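Local coordinates for protein sugar-binding transcriptional regulator, LacI family (Enterococcus faecalis, PDB 3CS3) that probably acts as a sugar-responsive transcriptional regulator of the LacI family, binding DNA through a separate N-terminal domain and an effector sugar through a two-lobed domain, at residues A[82-87]-A[241-246]; A[95-100]-A[252-257]; A[162-167]-A[193-198]. All coordinates share one frame; numbering follows the deposited sequence.

Interaction 1 of 3, residues A[82-87]-A[241-246]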
loop_
_atom_site.group_PDB
_atom_site.type_symbol
_atom_site.label_atom_id
_atom_site.label_comp_id
_atom_site.label_asym_id
_atom_site.label_seq_id
_atom_site.Cartn_x
_atom_site.Cartn_y
_atom_site.Cartn_z
ATOM N N SER A 82 10.513 -19.770 14.431
ATOM C CA SER A 82 9.363 -19.277 15.181
ATOM C C SER A 82 8.419 -18.507 14.272
ATOM O O SER A 82 8.867 -17.762 13.406
ATOM C CB SER A 82 9.833 -18.385 16.322
ATOM O OG SER A 82 10.471 -19.166 17.307
ATOM N N ILE A 83 7.114 -18.687 14.466
ATOM C CA ILE A 83 6.112 -18.034 13.615
ATOM C C ILE A 83 4.985 -17.369 14.417
ATOM O O ILE A 83 4.453 -17.952 15.351
ATOM C CB ILE A 83 5.518 -19.024 12.563
ATOM C CG1 ILE A 83 6.618 -19.572 11.648
ATOM C CG2 ILE A 83 4.477 -18.334 11.691
ATOM C CD1 ILE A 83 6.330 -20.924 11.096
ATOM N N VAL A 84 4.641 -16.138 14.052
ATOM C CA VAL A 84 3.418 -15.505 14.544
ATOM C C VAL A 84 2.405 -15.369 13.398
ATOM O O VAL A 84 2.704 -14.792 12.355
ATOM C CB VAL A 84 3.700 -14.145 15.233
ATOM C CG1 VAL A 84 2.409 -13.467 15.638
ATOM C CG2 VAL A 84 4.558 -14.362 16.471
ATOM N N VAL A 85 1.225 -15.949 13.586
ATOM C CA VAL A 85 0.152 -15.831 12.608
ATOM C C VAL A 85 -0.830 -14.735 13.006
ATOM O O VAL A 85 -1.165 -14.570 14.183
ATOM C CB VAL A 85 -0.584 -17.180 12.347
ATOM C CG1 VAL A 85 0.294 -18.116 11.532
ATOM C CG2 VAL A 85 -1.012 -17.840 13.641
ATOM N N LEU A 86 -1.259 -13.975 12.006
ATOM C CA LEU A 86 -2.160 -12.852 12.201
ATOM C C LEU A 86 -3.495 -13.121 11.514
ATOM O O LEU A 86 -4.379 -12.266 11.494
ATOM C CB LEU A 86 -1.540 -11.579 11.617
ATOM C CG LEU A 86 -0.132 -11.109 11.995
ATOM C CD1 LEU A 86 0.045 -9.684 11.500
ATOM C CD2 LEU A 86 0.137 -11.172 13.493
ATOM N N ASP A 87 -3.640 -14.328 10.973
ATOM C CA ASP A 87 -4.706 -14.617 10.023
ATOM C C ASP A 87 -5.463 -15.919 10.275
ATOM O O ASP A 87 -6.408 -16.228 9.546
ATOM C CB ASP A 87 -4.134 -14.615 8.594
ATOM C CG ASP A 87 -3.032 -15.659 8.385
ATOM O OD1 ASP A 87 -2.609 -16.339 9.346
ATOM O OD2 ASP A 87 -2.576 -15.801 7.236
ATOM N N GLU A 241 6.751 -8.085 19.215
ATOM C CA GLU A 241 7.198 -8.476 20.554
ATOM C C GLU A 241 6.953 -9.964 20.800
ATOM O O GLU A 241 7.704 -10.608 21.528
ATOM C CB GLU A 241 6.557 -7.597 21.652
ATOM C CG GLU A 241 5.423 -8.244 22.479
ATOM C CD GLU A 241 4.823 -7.320 23.543
ATOM O OE1 GLU A 241 4.958 -6.079 23.434
ATOM O OE2 GLU A 241 4.204 -7.844 24.492
ATOM N N LYS A 242 5.912 -10.500 20.168
ATOM C CA LYS A 242 5.558 -11.902 20.301
ATOM C C LYS A 242 6.544 -12.812 19.596
ATOM O O LYS A 242 6.825 -13.891 20.088
ATOM C CB LYS A 242 4.157 -12.155 19.745
ATOM C CG LYS A 242 3.344 -13.153 20.546
ATOM C CD LYS A 242 2.193 -12.483 21.279
ATOM C CE LYS A 242 2.654 -11.598 22.427
ATOM N NZ LYS A 242 1.646 -11.518 23.505
ATOM N N ILE A 243 7.053 -12.382 18.441
ATOM C CA ILE A 243 8.014 -13.179 17.677
ATOM C C ILE A 243 9.396 -13.207 18.358
ATOM O O ILE A 243 10.057 -14.245 18.375
ATOM C CB ILE A 243 8.059 -12.776 16.145
ATOM C CG1 ILE A 243 8.840 -13.788 15.320
ATOM C CG2 ILE A 243 8.619 -11.390 15.905
ATOM C CD1 ILE A 243 8.031 -14.946 14.903
ATOM N N ILE A 244 9.797 -12.082 18.951
ATOM C CA ILE A 244 11.027 -12.021 19.737
ATOM C C ILE A 244 10.933 -12.948 20.946
ATOM O O ILE A 244 11.753 -13.851 21.089
ATOM C CB ILE A 244 11.369 -10.574 20.184
ATOM C CG1 ILE A 244 11.629 -9.663 18.968
ATOM C CG2 ILE A 244 12.553 -10.556 21.162
ATOM C CD1 ILE A 244 12.651 -10.185 17.959
ATOM N N HIS A 245 9.912 -12.742 21.780
ATOM C CA HIS A 245 9.685 -13.545 22.986
ATOM C C HIS A 245 9.588 -15.035 22.678
ATOM O O HIS A 245 10.157 -15.849 23.395
ATOM C CB HIS A 245 8.427 -13.076 23.728
ATOM C CG HIS A 245 8.621 -11.825 24.532
ATOM N ND1 HIS A 245 9.262 -10.708 24.037
ATOM C CD2 HIS A 245 8.236 -11.508 25.789
ATOM C CE1 HIS A 245 9.277 -9.764 24.961
ATOM N NE2 HIS A 245 8.660 -10.223 26.034
ATOM N N LEU A 246 8.899 -15.374 21.591
ATOM C CA LEU A 246 8.703 -16.765 21.184
ATOM C C LEU A 246 10.005 -17.449 20.763
ATOM O O LEU A 246 10.235 -18.612 21.108
ATOM C CB LEU A 246 7.649 -16.855 20.067
ATOM C CG LEU A 246 7.326 -18.171 19.361
ATOM C CD1 LEU A 246 6.749 -19.194 20.320
ATOM C CD2 LEU A 246 6.370 -17.902 18.224
#
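Strand 82-85 and the 241-246 part of helix 232-247 run nearly antiparallel, their axes 153° apart in direction and 8.0 Å apart at closest, with Val84 level with Ile243 and Ser82 with Leu246. This is the layering of an alpha/beta Rossmann-like lobe of the periplasmic-binding-protein type, in which a helix covers one face of a largely parallel sheet. No hydrogen bond links the two segments; in this buried contact methyl groups meet each other and the strand backbone. Ile243 has CG1 anti to the backbone N (chi1 -168°), and a bend at chi2 (84°) turns its CD1 to the backbone between Ser82 and Val84, 3.3 Å from Ser82 O. Val84 answers with one branch, CG2, which lies against the first turn of the segment, 3.7 Å from Ile243 N and 4.0 Å from Lys242 CB. Only the root of the Lys242 chain takes part; its bent chain leads away toward Glu253 O and Glu255. On the opposite face of the strand, Ile83 packs against Ile73 and Phe76 of helix 70-78. Leu246 closes the contact near Ser82, whose OG is hydrogen-bonded to Asn94. Leu246 CG sits 3.9 Å from Ser82 CB, while Leu246 CD2 approaches Ile83 O at 3.5 Å.

Interaction 2 of 3, residues A[95-100]-A[252-257]; sequences IRQVLL and AESEHI. With SO4 (sulfate ion), chain E; SO4 (sulfate ion), chain C; SO4 (sulfate ion), chain B.
The Arg96 guanidinium is ringed at its edge by oxygens: Ala252 O and one oxygen from each of two sulfates lie near its plane, and Ile95 O is in that plane too. NH1 donates to Ile95 O, meeting that carbonyl from above its plane, and to O3 of the chain B sulfate; NH2 bonds to O4 of the same ion and, at 2.9 Å, to O2 of the chain E ion. Arg96 NE makes a weak bond of 2.9 Å to Ala252 O, bent to 126°. A bend at chi2 (-63°) brings Arg96 CG and CD beside Ala252 O. The His256 ring has a water above one face, offset toward the rim, and O3 of the chain C sulfate in plane at its edge, where ND1 donates at 2.9 Å, almost straight at 177°. Between these groups strand 95-100 and the start of strand 255-262 pair in parallel. Glu255 N gives to Gln97 O and Leu99 N to Glu255 O; Ile257 N reaches Leu99 O at 2.8 Å. Before the strand begins, Ser254 OG accepts from Gln97 N at 2.9 Å. On the face carrying Val98, Leu100 and Ile257, Ile257 CG1 meets Val98 CG1 and Ile257 CG2 meets Leu100 CD2. The sulfates, probably from the crystallisation liquor, are consistent with local positive character, from Arg96 and backbone N-H groups, that attracts anions.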
loop_
_atom_site.group_PDB
_atom_site.type_symbol
_atom_site.label_atom_id
_atom_site.label_comp_id
_atom_site.label_asym_id
_atom_site.label_seq_id
_atom_site.Cartn_x
_atom_site.Cartn_y
_atom_site.Cartn_z
ATOM N N ILE A 95 4.438 -21.674 17.189
ATOM C CA ILE A 95 3.530 -20.727 16.551
ATOM C C ILE A 95 2.644 -20.029 17.584
ATOM O O ILE A 95 2.136 -20.666 18.501
ATOM C CB ILE A 95 2.681 -21.380 15.419
ATOM C CG1 ILE A 95 3.565 -22.247 14.504
ATOM C CG2 ILE A 95 1.982 -20.300 14.587
ATOM C CD1 ILE A 95 2.811 -23.075 13.481
ATOM N N ARG A 96 2.497 -18.712 17.448
ATOM C CA ARG A 96 1.564 -17.936 18.264
ATOM C C ARG A 96 0.624 -17.123 17.389
ATOM O O ARG A 96 0.878 -16.964 16.201
ATOM C CB ARG A 96 2.316 -17.017 19.224
ATOM C CG ARG A 96 3.124 -17.762 20.267
ATOM C CD ARG A 96 2.250 -18.619 21.198
ATOM N NE ARG A 96 3.077 -19.124 22.288
ATOM C CZ ARG A 96 3.711 -20.293 22.268
ATOM N NH1 ARG A 96 3.585 -21.107 21.226
ATOM N NH2 ARG A 96 4.466 -20.653 23.294
ATOM N N GLN A 97 -0.451 -16.603 17.985
ATOM C CA GLN A 97 -1.477 -15.857 17.251
ATOM C C GLN A 97 -1.616 -14.442 17.768
ATOM O O GLN A 97 -1.698 -14.232 18.974
ATOM C CB GLN A 97 -2.846 -16.522 17.391
ATOM C CG GLN A 97 -2.900 -18.004 17.109
ATOM C CD GLN A 97 -4.104 -18.673 17.764
ATOM O OE1 GLN A 97 -4.201 -19.897 17.789
ATOM N NE2 GLN A 97 -5.026 -17.869 18.296
ATOM N N VAL A 98 -1.643 -13.468 16.863
ATOM C CA VAL A 98 -2.108 -12.120 17.204
ATOM C C VAL A 98 -3.228 -11.760 16.232
ATOM O O VAL A 98 -2.980 -11.307 15.117
ATOM C CB VAL A 98 -0.986 -11.040 17.196
ATOM C CG1 VAL A 98 -1.526 -9.719 17.742
ATOM C CG2 VAL A 98 0.205 -11.478 18.027
ATOM N N LEU A 99 -4.463 -11.980 16.668
ATOM C CA LEU A 99 -5.620 -11.923 15.777
ATOM C C LEU A 99 -6.522 -10.734 16.062
ATOM O O LEU A 99 -6.559 -10.235 17.182
ATOM C CB LEU A 99 -6.430 -13.214 15.895
ATOM C CG LEU A 99 -5.706 -14.549 15.718
ATOM C CD1 LEU A 99 -6.687 -15.691 15.871
ATOM C CD2 LEU A 99 -5.005 -14.633 14.372
ATOM N N LEU A 100 -7.245 -10.278 15.042
ATOM C CA LEU A 100 -8.293 -9.288 15.258
ATOM C C LEU A 100 -9.459 -9.942 15.977
ATOM O O LEU A 100 -9.754 -11.118 15.760
ATOM C CB LEU A 100 -8.791 -8.695 13.940
ATOM C CG LEU A 100 -7.812 -7.947 13.041
ATOM C CD1 LEU A 100 -8.530 -7.479 11.790
ATOM C CD2 LEU A 100 -7.179 -6.779 13.770
ATOM N N ALA A 252 5.081 -16.097 25.581
ATOM C CA ALA A 252 4.556 -15.264 24.518
ATOM C C ALA A 252 3.132 -15.700 24.213
ATOM O O ALA A 252 2.888 -16.335 23.196
ATOM C CB ALA A 252 5.431 -15.399 23.282
ATOM N N GLU A 253 2.197 -15.360 25.096
ATOM C CA GLU A 253 0.810 -15.810 24.967
ATOM C C GLU A 253 0.097 -15.169 23.783
ATOM O O GLU A 253 0.306 -13.993 23.494
ATOM C CB GLU A 253 0.028 -15.532 26.253
ATOM C CG GLU A 253 0.418 -16.422 27.425
ATOM C CD GLU A 253 -0.211 -15.983 28.739
ATOM O OE1 GLU A 253 -0.075 -16.725 29.736
ATOM O OE2 GLU A 253 -0.839 -14.900 28.779
ATOM N N SER A 254 -0.735 -15.956 23.105
ATOM C CA SER A 254 -1.564 -15.467 22.006
ATOM C C SER A 254 -2.555 -14.408 22.482
ATOM O O SER A 254 -3.085 -14.500 23.584
ATOM C CB SER A 254 -2.303 -16.619 21.329
ATOM O OG SER A 254 -1.400 -17.455 20.623
ATOM N N GLU A 255 -2.775 -13.395 21.646
ATOM C CA GLU A 255 -3.553 -12.222 22.019
ATOM C C GLU A 255 -4.536 -11.812 20.930
ATOM O O GLU A 255 -4.435 -12.263 19.789
ATOM C CB GLU A 255 -2.623 -11.047 22.323
ATOM C CG GLU A 255 -2.018 -11.085 23.716
ATOM C CD GLU A 255 -1.277 -9.815 24.074
ATOM O OE1 GLU A 255 -1.843 -8.711 23.912
ATOM O OE2 GLU A 255 -0.126 -9.924 24.541
ATOM N N HIS A 256 -5.487 -10.957 21.301
ATOM C CA HIS A 256 -6.418 -10.368 20.350
ATOM C C HIS A 256 -6.245 -8.865 20.303
ATOM O O HIS A 256 -5.788 -8.247 21.275
ATOM C CB HIS A 256 -7.876 -10.719 20.684
ATOM C CG HIS A 256 -8.227 -12.144 20.404
ATOM N ND1 HIS A 256 -8.056 -13.147 21.334
ATOM C CD2 HIS A 256 -8.717 -12.740 19.291
ATOM C CE1 HIS A 256 -8.436 -14.299 20.808
ATOM N NE2 HIS A 256 -8.837 -14.080 19.569
ATOM N N ILE A 257 -6.610 -8.296 19.157
ATOM C CA ILE A 257 -6.615 -6.859 18.942
ATOM C C ILE A 257 -8.077 -6.415 18.888
ATOM O O ILE A 257 -8.846 -6.885 18.047
ATOM C CB ILE A 257 -5.845 -6.491 17.639
ATOM C CG1 ILE A 257 -4.360 -6.882 17.762
ATOM C CG2 ILE A 257 -6.030 -5.008 17.256
ATOM C CD1 ILE A 257 -3.572 -6.147 18.860
HETATM S S SO4 E . 3.370 -19.147 26.254
HETATM O O1 SO4 E . 2.142 -18.934 25.495
HETATM O O2 SO4 E . 4.522 -18.729 25.459
HETATM O O3 SO4 E . 3.324 -18.368 27.488
HETATM O O4 SO4 E . 3.487 -20.566 26.574
HETATM S S SO4 C . -6.592 -11.558 24.899
HETATM O O1 SO4 C . -7.731 -10.855 25.465
HETATM O O2 SO4 C . -5.747 -12.091 25.964
HETATM O O3 SO4 C . -7.033 -12.667 24.055
HETATM O O4 SO4 C . -5.852 -10.586 24.105
HETATM S S SO4 B . 6.340 -23.426 22.252
HETATM O O1 SO4 B . 6.812 -24.785 22.493
HETATM O O2 SO4 B . 7.162 -22.814 21.212
HETATM O O3 SO4 B . 4.945 -23.473 21.829
HETATM O O4 SO4 B . 6.455 -22.641 23.477
HETATM O O HOH W 1 -5.736 -15.336 19.529
#

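Interaction 3 of 3, residues A[162-167]-A[193-198]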
loop_
_atom_site.group_PDB
_atom_site.type_symbol
_atom_site.label_atom_id
_atom_site.label_comp_id
_atom_site.label_asym_id
_atom_site.label_seq_id
_atom_site.Cartn_x
_atom_site.Cartn_y
_atom_site.Cartn_z
ATOM N N SER A 162 -13.163 -7.004 -6.446
ATOM C CA SER A 162 -14.272 -7.886 -6.061
ATOM C C SER A 162 -15.442 -7.122 -5.456
ATOM O O SER A 162 -16.588 -7.551 -5.576
ATOM C CB SER A 162 -13.816 -8.980 -5.098
ATOM O OG SER A 162 -13.495 -8.454 -3.820
ATOM N N GLY A 163 -15.146 -6.002 -4.802
ATOM C CA GLY A 163 -16.181 -5.113 -4.283
ATOM C C GLY A 163 -16.925 -4.410 -5.403
ATOM O O GLY A 163 -18.136 -4.187 -5.308
ATOM N N TYR A 164 -16.187 -4.063 -6.461
ATOM C CA TYR A 164 -16.741 -3.457 -7.669
ATOM C C TYR A 164 -17.695 -4.419 -8.380
ATOM O O TYR A 164 -18.827 -4.053 -8.704
ATOM C CB TYR A 164 -15.609 -3.032 -8.617
ATOM C CG TYR A 164 -16.073 -2.251 -9.832
ATOM C CD1 TYR A 164 -16.250 -0.869 -9.767
ATOM C CD2 TYR A 164 -16.331 -2.892 -11.048
ATOM C CE1 TYR A 164 -16.673 -0.145 -10.874
ATOM C CE2 TYR A 164 -16.763 -2.176 -12.161
ATOM C CZ TYR A 164 -16.931 -0.801 -12.064
ATOM O OH TYR A 164 -17.352 -0.078 -13.155
ATOM N N ALA A 165 -17.214 -5.639 -8.620
ATOM C CA ALA A 165 -17.982 -6.710 -9.246
ATOM C C ALA A 165 -19.228 -7.087 -8.439
ATOM O O ALA A 165 -20.283 -7.370 -9.019
ATOM C CB ALA A 165 -17.093 -7.933 -9.456
ATOM N N ALA A 166 -19.097 -7.085 -7.110
ATOM C CA ALA A 166 -20.219 -7.337 -6.202
ATOM C C ALA A 166 -21.315 -6.296 -6.348
ATOM O O ALA A 166 -22.483 -6.649 -6.448
ATOM C CB ALA A 166 -19.752 -7.387 -4.772
ATOM N N ALA A 167 -20.928 -5.022 -6.374
ATOM C CA ALA A 167 -21.871 -3.915 -6.542
ATOM C C ALA A 167 -22.618 -3.971 -7.880
ATOM O O ALA A 167 -23.789 -3.600 -7.951
ATOM C CB ALA A 167 -21.156 -2.581 -6.382
ATOM N N TYR A 193 -18.202 1.890 -3.691
ATOM C CA TYR A 193 -18.202 3.334 -3.994
ATOM C C TYR A 193 -17.907 3.619 -5.468
ATOM O O TYR A 193 -18.593 4.432 -6.091
ATOM C CB TYR A 193 -17.169 4.074 -3.147
ATOM C CG TYR A 193 -17.633 4.540 -1.793
ATOM C CD1 TYR A 193 -17.836 3.638 -0.750
ATOM C CD2 TYR A 193 -17.834 5.890 -1.541
ATOM C CE1 TYR A 193 -18.249 4.070 0.504
ATOM C CE2 TYR A 193 -18.246 6.335 -0.291
ATOM C CZ TYR A 193 -18.450 5.417 0.726
ATOM O OH TYR A 193 -18.854 5.848 1.966
ATOM N N LYS A 194 -16.890 2.944 -6.007
ATOM C CA LYS A 194 -16.491 3.085 -7.412
ATOM C C LYS A 194 -17.638 2.856 -8.395
ATOM O O LYS A 194 -17.884 3.698 -9.260
ATOM C CB LYS A 194 -15.322 2.153 -7.751
ATOM C CG LYS A 194 -13.985 2.850 -7.959
ATOM C CD LYS A 194 -13.239 3.129 -6.657
ATOM C CE LYS A 194 -11.913 3.832 -6.949
ATOM N NZ LYS A 194 -10.889 3.620 -5.891
ATOM N N TYR A 195 -18.339 1.732 -8.245
ATOM C CA TYR A 195 -19.450 1.391 -9.134
ATOM C C TYR A 195 -20.666 2.299 -8.958
ATOM O O TYR A 195 -21.330 2.638 -9.938
ATOM C CB TYR A 195 -19.856 -0.082 -8.981
ATOM C CG TYR A 195 -20.908 -0.515 -9.981
ATOM C CD1 TYR A 195 -22.256 -0.572 -9.627
ATOM C CD2 TYR A 195 -20.558 -0.842 -11.288
ATOM C CE1 TYR A 195 -23.223 -0.951 -10.545
ATOM C CE2 TYR A 195 -21.519 -1.221 -12.214
ATOM C CZ TYR A 195 -22.847 -1.276 -11.835
ATOM O OH TYR A 195 -23.803 -1.656 -12.747
ATOM N N VAL A 196 -20.951 2.687 -7.716
ATOM C CA VAL A 196 -22.096 3.555 -7.407
ATOM C C VAL A 196 -21.894 4.974 -7.968
ATOM O O VAL A 196 -22.860 5.654 -8.331
ATOM C CB VAL A 196 -22.426 3.531 -5.884
ATOM C CG1 VAL A 196 -23.426 4.611 -5.489
ATOM C CG2 VAL A 196 -22.976 2.167 -5.495
ATOM N N ALA A 197 -20.630 5.382 -8.087
ATOM C CA ALA A 197 -20.258 6.636 -8.746
ATOM C C ALA A 197 -20.575 6.624 -10.249
ATOM O O ALA A 197 -20.708 7.681 -10.865
ATOM C CB ALA A 197 -18.782 6.943 -8.511
ATOM N N GLU A 198 -20.704 5.430 -10.824
ATOM C CA GLU A 198 -21.097 5.268 -12.223
ATOM C C GLU A 198 -22.605 5.027 -12.390
ATOM O O GLU A 198 -23.064 4.664 -13.477
ATOM C CB GLU A 198 -20.313 4.119 -12.867
ATOM C CG GLU A 198 -18.803 4.325 -12.921
ATOM C CD GLU A 198 -18.049 3.074 -13.353
ATOM O OE1 GLU A 198 -16.820 3.008 -13.127
ATOM O OE2 GLU A 198 -18.680 2.151 -13.918
#
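Both Tyr164 and Tyr195 hold CG anti to the backbone N (chi1 -174° in each), which brings the two rings together in the groove between helices 160-170 and 186-196. These helices pack side by side on the parallel four-stranded sheet of the second alpha/beta lobe of this periplasmic-binding-protein-like fold. The edge of Tyr195 points at the face of Tyr164, a T-shaped stack with planes at 84° and centroids 5.4 Å apart; Tyr195 CD2 is the atom over the ring, 3.7 Å from Tyr164 CZ. Tyr164 also lies along the backbone of the partner helix, with Tyr164 CE1 3.6 Å from Tyr195 CA and Tyr164 CD1 3.7 Å from Lys194 CB, which sits at the ring edge. Beyond CB, the Lys194 chain leaves for a salt bridge with Glu160 and another with Glu216 of the second subunit. One turn along from Tyr164, Ala167 fills the base of the groove, its CB 3.8 Å from Tyr195 CB. At the outer end the extended chain of exposed Glu198 reaches across to the hydroxyl of Tyr164. Tyr164 OH donates to Glu198 OE2 at 2.7 Å, on the syn side and 30° out of the carboxylate plane.

Interactions 1 and 2 belong to one lobe and are continuous: their centres are about 8 Å apart, and strands 82-85 and 95-100 are neighbours in the same sheet. Their segments alternate along the chain, helix 232-247 leading into strand 255-262, and the salt bridge from Lys242 NZ to Glu255 OE2 (2.6 Å) ties the covering helix to that strand. Interaction 3 lies in the other lobe, its centre about 37 Å from that of interaction 1 and about 34 Å from that of interaction 2, with nearest atoms about 17 and 16 Å away. In this family the sugar probably binds in the cleft between the lobes. A glycerol, probably from the crystallisation liquor, lies about 4 Å from the Leu100 side chain at the end of interaction 2; such molecules often mark pockets.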